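Local structure of beta-N-acetylglucosaminidase-like protein Glycoside hydrolase family 20 (Flavobacterium johnsoniae, 6YHH) at residues R165-L170 and N176-H181; E211-I216 and C303-G308; R463-T468 and L501-I506. The protein probably hydrolyses terminal N-acetylhexosamine residues as a family 20 glycoside hydrolase, a chitobiase involved in bacterial chitin degradation. All coordinates share one frame; numbering follows the deposited sequence.

Interaction 1. Residues R165-L170 and N176-H181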
loop_
_atom_site.group_PDB
_atom_site.type_symbol
_atom_site.label_atom_id
_atom_site.label_comp_id
_atom_site.label_asym_id
_atom_site.label_seq_id
_atom_site.Cartn_x
_atom_site.Cartn_y
_atom_site.Cartn_z
ATOM N N ARG A 165 -2.480 3.850 8.105
ATOM C CA ARG A 165 -1.748 4.957 7.492
ATOM C C ARG A 165 -2.547 6.233 7.621
ATOM O O ARG A 165 -1.969 7.379 7.640
ATOM C CB ARG A 165 -1.352 4.705 6.056
ATOM C CG ARG A 165 -2.471 4.500 5.051
ATOM C CD ARG A 165 -1.949 4.178 3.672
ATOM N NE ARG A 165 -2.991 4.055 2.677
ATOM C CZ ARG A 165 -3.478 2.903 2.186
ATOM N NH1 ARG A 165 -4.449 2.902 1.317
ATOM N NH2 ARG A 165 -2.979 1.732 2.606
ATOM N N ASN A 166 -3.863 6.141 7.564
ATOM C CA ASN A 166 -4.660 7.359 7.733
ATOM C C ASN A 166 -4.543 7.940 9.165
ATOM O O ASN A 166 -4.598 9.134 9.314
ATOM C CB ASN A 166 -6.082 7.109 7.259
ATOM C CG ASN A 166 -6.173 7.269 5.754
ATOM O OD1 ASN A 166 -5.946 6.293 4.938
ATOM N ND2 ASN A 166 -6.426 8.469 5.356
ATOM N N LEU A 167 -4.401 7.094 10.170
ATOM C CA LEU A 167 -4.132 7.570 11.506
ATOM C C LEU A 167 -2.797 8.307 11.498
ATOM O O LEU A 167 -2.674 9.387 12.122
ATOM C CB LEU A 167 -4.100 6.392 12.505
ATOM C CG LEU A 167 -5.490 5.880 12.817
ATOM C CD1 LEU A 167 -5.461 4.497 13.538
ATOM C CD2 LEU A 167 -6.332 6.886 13.587
ATOM N N ASP A 168 -1.768 7.801 10.788
ATOM C CA ASP A 168 -0.509 8.572 10.694
ATOM C C ASP A 168 -0.740 9.923 10.029
ATOM O O ASP A 168 -0.138 10.925 10.462
ATOM C CB ASP A 168 0.551 7.778 9.938
ATOM C CG ASP A 168 1.076 6.587 10.759
ATOM O OD1 ASP A 168 1.608 6.864 11.866
ATOM O OD2 ASP A 168 0.993 5.473 10.301
ATOM N N ALA A 169 -1.560 9.957 8.983
ATOM C CA ALA A 169 -1.795 11.207 8.263
ATOM C C ALA A 169 -2.518 12.225 9.213
ATOM O O ALA A 169 -2.265 13.462 9.172
ATOM C CB ALA A 169 -2.589 11.007 7.003
ATOM N N LEU A 170 -3.478 11.720 9.967
ATOM C CA LEU A 170 -4.238 12.563 10.942
ATOM C C LEU A 170 -3.219 13.198 11.929
ATOM O O LEU A 170 -3.208 14.400 12.086
ATOM C CB LEU A 170 -5.278 11.788 11.749
ATOM C CG LEU A 170 -6.544 11.388 10.978
ATOM C CD1 LEU A 170 -7.555 10.812 11.960
ATOM C CD2 LEU A 170 -7.158 12.338 10.048
ATOM N N ASN A 176 -7.069 14.863 15.780
ATOM C CA ASN A 176 -7.084 14.026 16.998
ATOM C C ASN A 176 -8.261 13.183 17.219
ATOM O O ASN A 176 -8.352 12.553 18.304
ATOM C CB ASN A 176 -6.867 14.889 18.252
ATOM C CG ASN A 176 -7.969 15.899 18.460
ATOM O OD1 ASN A 176 -8.854 16.105 17.613
ATOM N ND2 ASN A 176 -7.965 16.495 19.624
ATOM N N VAL A 177 -9.167 13.067 16.243
ATOM C CA VAL A 177 -10.341 12.199 16.353
ATOM C C VAL A 177 -10.476 11.371 15.075
ATOM O O VAL A 177 -10.437 11.896 13.936
ATOM C CB VAL A 177 -11.620 12.960 16.601
ATOM C CG1 VAL A 177 -12.795 12.046 16.587
ATOM C CG2 VAL A 177 -11.576 13.807 17.895
ATOM N N PHE A 178 -10.649 10.080 15.295
ATOM C CA PHE A 178 -10.945 9.145 14.183
ATOM C C PHE A 178 -12.279 8.519 14.480
ATOM O O PHE A 178 -12.440 7.800 15.454
ATOM C CB PHE A 178 -9.875 8.123 14.111
ATOM C CG PHE A 178 -10.101 7.032 13.072
ATOM C CD1 PHE A 178 -9.921 7.293 11.715
ATOM C CD2 PHE A 178 -10.524 5.782 13.429
ATOM C CE1 PHE A 178 -10.124 6.324 10.770
ATOM C CE2 PHE A 178 -10.701 4.812 12.423
ATOM C CZ PHE A 178 -10.475 5.094 11.137
ATOM N N HIS A 179 -13.271 8.887 13.698
ATOM C CA HIS A 179 -14.627 8.391 13.865
ATOM C C HIS A 179 -14.801 7.225 12.860
ATOM O O HIS A 179 -14.666 7.347 11.658
ATOM C CB HIS A 179 -15.595 9.551 13.689
ATOM C CG HIS A 179 -17.037 9.216 13.485
ATOM N ND1 HIS A 179 -17.922 10.194 13.081
ATOM C CD2 HIS A 179 -17.770 8.063 13.595
ATOM C CE1 HIS A 179 -19.114 9.662 12.901
ATOM N NE2 HIS A 179 -19.055 8.382 13.216
ATOM N N TRP A 180 -15.146 6.070 13.414
ATOM C CA TRP A 180 -15.131 4.810 12.620
ATOM C C TRP A 180 -16.591 4.362 12.404
ATOM O O TRP A 180 -17.294 3.914 13.334
ATOM C CB TRP A 180 -14.312 3.768 13.383
ATOM C CG TRP A 180 -13.604 2.690 12.589
ATOM C CD1 TRP A 180 -13.597 2.446 11.242
ATOM C CD2 TRP A 180 -12.710 1.716 13.175
ATOM N NE1 TRP A 180 -12.743 1.417 10.936
ATOM C CE2 TRP A 180 -12.172 0.947 12.111
ATOM C CE3 TRP A 180 -12.298 1.468 14.472
ATOM C CZ2 TRP A 180 -11.252 -0.065 12.333
ATOM C CZ3 TRP A 180 -11.417 0.425 14.702
ATOM C CH2 TRP A 180 -10.897 -0.308 13.620
ATOM N N HIS A 181 -17.059 4.532 11.177
ATOM C CA HIS A 181 -18.443 4.216 10.795
ATOM C C HIS A 181 -18.451 2.768 10.364
ATOM O O HIS A 181 -18.069 2.454 9.219
ATOM C CB HIS A 181 -18.915 5.227 9.704
ATOM C CG HIS A 181 -20.353 5.065 9.272
ATOM N ND1 HIS A 181 -21.370 5.766 9.872
ATOM C CD2 HIS A 181 -20.961 4.270 8.345
ATOM C CE1 HIS A 181 -22.521 5.396 9.360
ATOM N NE2 HIS A 181 -22.301 4.529 8.400
#
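Leu167 and Leu170, one helical turn apart, reach from the helix onto Phe178 of the neighbouring strand. The tight part is small: CD2 of Leu167 lies 3.8 Å from CB of Phe178 and equally close to its CG, meeting the ring obliquely at its root. Leu170 comes in near the ring plane, at the edge, with CD1 4.2 Å from CB of Phe178. The same methyl rests 3.7 Å from the carbonyl O of Val177, so it touches strand backbone as well as side chain. With CG anti to the backbone N (chi1 176°), the Phe178 ring leans off the strand toward Trp180, and both leucines cross it at about a right angle. Further along, CE2 of Phe178 sits 3.6 Å above the plane of the Trp180 ring, displaced toward its rim. No hydrogen bond links the two segments; the strand instead bonds through its backbone to strands 146-152 and 226-230. The looser side is the far flank of the helix, where Arg165 and Asp168, partly exposed, turn to salt bridges with Asp461 and Arg223. Helix and strand run at 147° to each other, their axes 9.7 Å apart. This is the helix-on-sheet packing of a beta-alpha-beta crossover, strand 146-152, helix 160-172 and strand 177-184, in the TIM-barrel catalytic domain of family 20 enzymes.

Interaction 2. Residues E211-I216 and C303-G308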
loop_
_atom_site.group_PDB
_atom_site.type_symbol
_atom_site.label_atom_id
_atom_site.label_comp_id
_atom_site.label_asym_id
_atom_site.label_seq_id
_atom_site.Cartn_x
_atom_site.Cartn_y
_atom_site.Cartn_z
ATOM N N GLU A 211 -9.310 -8.163 18.077
ATOM C CA GLU A 211 -7.934 -7.929 18.378
ATOM C C GLU A 211 -7.430 -6.789 17.433
ATOM O O GLU A 211 -6.680 -5.936 17.902
ATOM C CB GLU A 211 -7.074 -9.149 18.169
ATOM C CG GLU A 211 -5.578 -8.856 18.275
ATOM C CD GLU A 211 -4.740 -10.076 17.784
ATOM O OE1 GLU A 211 -4.400 -10.075 16.542
ATOM O OE2 GLU A 211 -4.510 -10.931 18.676
ATOM N N GLU A 212 -7.853 -6.813 16.157
ATOM C CA GLU A 212 -7.485 -5.728 15.264
ATOM C C GLU A 212 -7.991 -4.397 15.767
ATOM O O GLU A 212 -7.260 -3.404 15.783
ATOM C CB GLU A 212 -7.974 -6.020 13.831
ATOM C CG GLU A 212 -7.145 -7.084 13.112
ATOM C CD GLU A 212 -7.809 -7.613 11.852
ATOM O OE1 GLU A 212 -8.991 -7.255 11.610
ATOM O OE2 GLU A 212 -7.169 -8.395 11.124
ATOM N N ILE A 213 -9.221 -4.368 16.233
ATOM C CA ILE A 213 -9.775 -3.134 16.773
ATOM C C ILE A 213 -8.951 -2.672 17.982
ATOM O O ILE A 213 -8.600 -1.505 18.091
ATOM C CB ILE A 213 -11.253 -3.342 17.120
ATOM C CG1 ILE A 213 -12.095 -3.511 15.874
ATOM C CG2 ILE A 213 -11.792 -2.243 18.012
ATOM C CD1 ILE A 213 -13.509 -3.969 16.098
ATOM N N ARG A 214 -8.686 -3.558 18.944
ATOM C CA ARG A 214 -7.876 -3.179 20.088
ATOM C C ARG A 214 -6.524 -2.677 19.670
ATOM O O ARG A 214 -6.008 -1.689 20.253
ATOM C CB ARG A 214 -7.723 -4.353 21.085
ATOM C CG ARG A 214 -8.993 -4.793 21.756
ATOM C CD ARG A 214 -8.631 -5.865 22.820
ATOM N NE ARG A 214 -9.854 -6.553 23.259
ATOM C CZ ARG A 214 -10.243 -7.760 22.832
ATOM N NH1 ARG A 214 -9.480 -8.528 22.010
ATOM N NH2 ARG A 214 -11.411 -8.231 23.247
ATOM N N ASN A 215 -5.923 -3.279 18.659
ATOM C CA ASN A 215 -4.597 -2.852 18.255
ATOM C C ASN A 215 -4.640 -1.550 17.440
ATOM O O ASN A 215 -3.676 -0.780 17.534
ATOM C CB ASN A 215 -3.875 -3.957 17.495
ATOM C CG ASN A 215 -3.449 -5.107 18.439
ATOM O OD1 ASN A 215 -3.326 -4.880 19.641
ATOM N ND2 ASN A 215 -3.117 -6.255 17.902
ATOM N N ILE A 216 -5.770 -1.292 16.743
ATOM C CA ILE A 216 -5.920 0.026 16.081
ATOM C C ILE A 216 -6.143 1.086 17.128
ATOM O O ILE A 216 -5.683 2.210 17.003
ATOM C CB ILE A 216 -6.997 -0.078 15.004
ATOM C CG1 ILE A 216 -6.409 -0.797 13.775
ATOM C CG2 ILE A 216 -7.548 1.280 14.607
ATOM C CD1 ILE A 216 -7.433 -1.315 12.767
ATOM N N CYS A 303 -18.532 -2.108 23.424
ATOM C CA CYS A 303 -18.036 -0.932 24.154
ATOM C C CYS A 303 -16.669 -1.167 24.825
ATOM O O CYS A 303 -15.875 -0.279 24.850
ATOM C CB CYS A 303 -19.025 -0.405 25.168
ATOM S SG CYS A 303 -20.506 0.296 24.457
ATOM N N PRO A 304 -16.396 -2.384 25.358
ATOM C CA PRO A 304 -15.105 -2.646 25.951
ATOM C C PRO A 304 -13.930 -2.574 25.013
ATOM O O PRO A 304 -12.785 -2.416 25.464
ATOM C CB PRO A 304 -15.253 -4.083 26.535
ATOM C CG PRO A 304 -16.679 -4.093 26.881
ATOM C CD PRO A 304 -17.320 -3.502 25.651
ATOM N N LEU A 305 -14.199 -2.647 23.711
ATOM C CA LEU A 305 -13.145 -2.566 22.697
ATOM C C LEU A 305 -12.648 -1.138 22.506
ATOM O O LEU A 305 -11.499 -0.940 22.049
ATOM C CB LEU A 305 -13.653 -3.155 21.367
ATOM C CG LEU A 305 -14.274 -4.542 21.370
ATOM C CD1 LEU A 305 -14.683 -4.907 19.951
ATOM C CD2 LEU A 305 -13.233 -5.507 21.912
ATOM N N PHE A 306 -13.486 -0.173 22.823
ATOM C CA PHE A 306 -13.219 1.228 22.552
ATOM C C PHE A 306 -13.147 2.014 23.884
ATOM O O PHE A 306 -14.174 2.362 24.458
ATOM C CB PHE A 306 -14.330 1.758 21.676
ATOM C CG PHE A 306 -14.330 1.188 20.294
ATOM C CD1 PHE A 306 -13.366 1.630 19.372
ATOM C CD2 PHE A 306 -15.218 0.205 19.925
ATOM C CE1 PHE A 306 -13.383 1.088 18.086
ATOM C CE2 PHE A 306 -15.189 -0.355 18.675
ATOM C CZ PHE A 306 -14.249 0.101 17.769
ATOM N N PRO A 307 -11.948 2.335 24.350
ATOM C CA PRO A 307 -11.842 2.965 25.660
ATOM C C PRO A 307 -12.255 4.436 25.718
ATOM O O PRO A 307 -12.433 4.971 26.812
ATOM C CB PRO A 307 -10.356 2.841 25.984
ATOM C CG PRO A 307 -9.681 2.842 24.628
ATOM C CD PRO A 307 -10.633 2.048 23.752
ATOM N N GLY A 308 -12.384 5.094 24.549
ATOM C CA GLY A 308 -12.787 6.454 24.450
ATOM C C GLY A 308 -14.150 6.662 25.072
ATOM O O GLY A 308 -14.966 5.761 25.117
HETATM O O HOH W 1 -10.517 -4.381 25.035
#
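Ile213 and Leu305 meet at the apolar centre of this contact, with CG2 of Ile213 3.9 Å from CB of Leu305. Their outer methyls also approach, CD1 to CD1, at 4.1 Å. The same CG2 branch of Ile213 presses obliquely on the far end of the Phe306 ring, 3.4 Å from CZ, and the two side chains cross at about a right angle. That branch stands anti to the backbone N of Ile213, while CG1 lies beside that N (chi1 -69°) and carries CD1 to Leu305.

On the exposed side Arg214 adds a van der Waals contact and a water bridge. Its chain, extended from CG to NE, brings NH2 to 3.5 Å from CD2 of Leu305. A water in the guanidinium plane, at its edge, accepts from Arg214 NE at 2.9 Å and donates to Pro304 O at 3.0 Å, bridging helix and loop where no direct hydrogen bond forms.

The contact joins the outer helix 210-222, whose Glu211 reaches Thr209 of the second subunit, to the turn that leads from helix 289-302 into strand 310-312. Beneath it, Phe306 packs on strands 177-184 and 226-230, and Ile216 faces helix 160-172.

Interaction 3. Residues R463-T468 and L501-I506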
loop_
_atom_site.group_PDB
_atom_site.type_symbol
_atom_site.label_atom_id
_atom_site.label_comp_id
_atom_site.label_asym_id
_atom_site.label_seq_id
_atom_site.Cartn_x
_atom_site.Cartn_y
_atom_site.Cartn_z
ATOM N N ARG A 463 -9.125 10.484 -2.435
ATOM C CA ARG A 463 -10.327 11.270 -2.058
ATOM C C ARG A 463 -10.073 12.079 -0.767
ATOM O O ARG A 463 -10.442 13.275 -0.645
ATOM C CB ARG A 463 -11.540 10.320 -1.935
ATOM C CG ARG A 463 -12.241 10.092 -3.282
ATOM C CD ARG A 463 -11.375 9.601 -4.423
ATOM N NE ARG A 463 -12.124 9.618 -5.683
ATOM C CZ ARG A 463 -11.580 9.957 -6.863
ATOM N NH1 ARG A 463 -10.255 10.105 -6.999
ATOM N NH2 ARG A 463 -12.379 10.051 -7.953
ATOM N N VAL A 464 -9.481 11.453 0.238
ATOM C CA VAL A 464 -9.266 12.120 1.549
ATOM C C VAL A 464 -8.220 13.223 1.480
ATOM O O VAL A 464 -8.435 14.289 2.059
ATOM C CB VAL A 464 -8.931 11.092 2.643
ATOM C CG1 VAL A 464 -8.714 11.750 3.991
ATOM C CG2 VAL A 464 -10.092 10.132 2.728
ATOM N N TRP A 465 -7.123 12.967 0.795
ATOM C CA TRP A 465 -5.900 13.825 0.793
ATOM C C TRP A 465 -5.653 14.342 -0.585
ATOM O O TRP A 465 -5.774 13.581 -1.575
ATOM C CB TRP A 465 -4.695 13.005 1.279
ATOM C CG TRP A 465 -4.974 12.337 2.631
ATOM C CD1 TRP A 465 -5.263 10.992 2.881
ATOM C CD2 TRP A 465 -5.057 12.997 3.912
ATOM N NE1 TRP A 465 -5.536 10.825 4.228
ATOM C CE2 TRP A 465 -5.405 12.037 4.871
ATOM C CE3 TRP A 465 -4.926 14.364 4.325
ATOM C CZ2 TRP A 465 -5.624 12.360 6.193
ATOM C CZ3 TRP A 465 -5.102 14.673 5.657
ATOM C CH2 TRP A 465 -5.481 13.655 6.592
ATOM N N PRO A 466 -5.249 15.632 -0.729
ATOM C CA PRO A 466 -4.865 16.495 0.362
ATOM C C PRO A 466 -5.959 17.399 0.903
ATOM O O PRO A 466 -5.681 18.240 1.790
ATOM C CB PRO A 466 -3.772 17.358 -0.258
ATOM C CG PRO A 466 -4.292 17.539 -1.670
ATOM C CD PRO A 466 -4.905 16.194 -2.026
ATOM N N ARG A 467 -7.195 17.281 0.479
ATOM C CA ARG A 467 -8.223 18.175 0.962
ATOM C C ARG A 467 -8.432 18.156 2.463
ATOM O O ARG A 467 -8.736 19.224 3.063
ATOM C CB ARG A 467 -9.565 18.047 0.222
ATOM C CG ARG A 467 -9.510 18.445 -1.266
ATOM C CD ARG A 467 -10.782 18.275 -2.101
ATOM N NE ARG A 467 -11.055 16.824 -2.152
ATOM C CZ ARG A 467 -12.232 16.267 -2.069
ATOM N NH1 ARG A 467 -13.331 16.978 -2.122
ATOM N NH2 ARG A 467 -12.296 14.947 -1.928
ATOM N N THR A 468 -8.321 17.002 3.109
ATOM C CA THR A 468 -8.491 16.935 4.538
ATOM C C THR A 468 -7.387 17.703 5.308
ATOM O O THR A 468 -7.588 18.092 6.439
ATOM C CB THR A 468 -8.651 15.484 4.971
ATOM O OG1 THR A 468 -9.812 14.999 4.246
ATOM C CG2 THR A 468 -8.844 15.362 6.465
ATOM N N LEU A 501 4.308 8.311 4.782
ATOM C CA LEU A 501 3.487 7.570 5.712
ATOM C C LEU A 501 2.650 6.493 4.959
ATOM O O LEU A 501 1.818 5.814 5.555
ATOM C CB LEU A 501 2.513 8.563 6.395
ATOM C CG LEU A 501 3.224 9.694 7.133
ATOM C CD1 LEU A 501 2.209 10.716 7.667
ATOM C CD2 LEU A 501 4.173 9.199 8.190
ATOM N N GLY A 502 2.919 6.298 3.679
ATOM C CA GLY A 502 2.238 5.283 2.872
ATOM C C GLY A 502 1.011 5.768 2.157
ATOM O O GLY A 502 0.352 4.998 1.438
ATOM N N LEU A 503 0.656 7.035 2.319
ATOM C CA LEU A 503 -0.579 7.512 1.674
ATOM C C LEU A 503 -0.477 7.410 0.165
ATOM O O LEU A 503 0.572 7.669 -0.447
ATOM C CB LEU A 503 -0.908 9.000 2.105
ATOM C CG LEU A 503 -1.645 9.178 3.451
ATOM C CD1 LEU A 503 -2.815 8.335 3.792
ATOM C CD2 LEU A 503 -0.685 8.729 4.546
ATOM N N THR A 504 -1.552 7.014 -0.491
ATOM C CA THR A 504 -1.490 6.540 -1.881
ATOM C C THR A 504 -2.075 7.544 -2.825
ATOM O O THR A 504 -2.275 7.247 -3.996
ATOM C CB THR A 504 -2.302 5.257 -2.103
ATOM O OG1 THR A 504 -3.721 5.488 -1.953
ATOM C CG2 THR A 504 -1.922 4.137 -1.123
ATOM N N HIS A 505 -2.387 8.742 -2.342
ATOM C CA HIS A 505 -3.132 9.695 -3.185
ATOM C C HIS A 505 -2.467 10.016 -4.539
ATOM O O HIS A 505 -3.133 10.096 -5.562
ATOM C CB HIS A 505 -3.472 10.973 -2.439
ATOM C CG HIS A 505 -2.318 11.611 -1.754
ATOM N ND1 HIS A 505 -1.580 10.956 -0.794
ATOM C CD2 HIS A 505 -1.797 12.862 -1.843
ATOM C CE1 HIS A 505 -0.606 11.744 -0.388
ATOM N NE2 HIS A 505 -0.764 12.936 -0.953
ATOM N N ILE A 506 -1.167 10.148 -4.552
ATOM C CA ILE A 506 -0.419 10.456 -5.777
ATOM C C ILE A 506 -0.095 9.142 -6.496
ATOM O O ILE A 506 -0.309 8.999 -7.724
ATOM C CB ILE A 506 0.878 11.268 -5.461
ATOM C CG1 ILE A 506 0.513 12.583 -4.738
ATOM C CG2 ILE A 506 1.591 11.616 -6.748
ATOM C CD1 ILE A 506 1.664 13.227 -4.016
#
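The backbones come closest at Trp465 and His505, whose CA atoms are 6.4 Å apart, in the TIM-barrel chain, where the break between helices 460-464 and 467-476 meets the loop 501-506 that runs from helix 484-497 to helix 507-517. Trp465 is the first residue to leave helical angles after helix 460-464. A cis peptide bond follows it, and Pro466 takes the N-cap position of helix 467-476. In 501-506 the chain turns through Gly502, whose positive phi of 92° suits a residue without a side chain.

Trp465 carries the contact in two directions. With CG of His505 set between its backbone N and carbonyl carbon (chi1 51°), the imidazole turns a face to CB of Trp465 in a CH-pi contact, the CB 4.2 Å from the ring centroid and 13° off the normal. At its five-membered end, the indole meets Leu503 obliquely, with CD1 of Leu503 3.7 Å from CD1 of Trp465. CB of His505 also lies 3.6 Å from Trp465 O. The imidazole NE2 bonds to Ser495 O, whereas ND1 is buried with no partner in the model. CG1 of Val464 and CB of Thr468 lie over one face of the indole, toward its rim.

Across the helix break, Arg467 NH2 donates to Arg463 O on a lone pair, and Val464 O accepts from both Thr468 N and Thr468 OG1, the latter at 2.7 Å.

From the N terminus, interaction 1 closes first, across the five residues between 165-170 and 176-181, the turn from helix 160-172 into strand 177-184. Interaction 2 then spans 86 residues to join helix 210-222 to the turn before strand 310-312, and interaction 3 spans 32 residues, bringing the break before helix 467-476 against the loop before helix 507-517. The three follow in series, so none nests in or crosses another. Interaction 1 is the middle piece: Trp180 of the strand packs on Ile213, Ile216 and Phe306, while Ala169 of helix 160-172 lies against Trp465. Interactions 2 and 3 do not touch, their nearest atoms being about 13 Å apart.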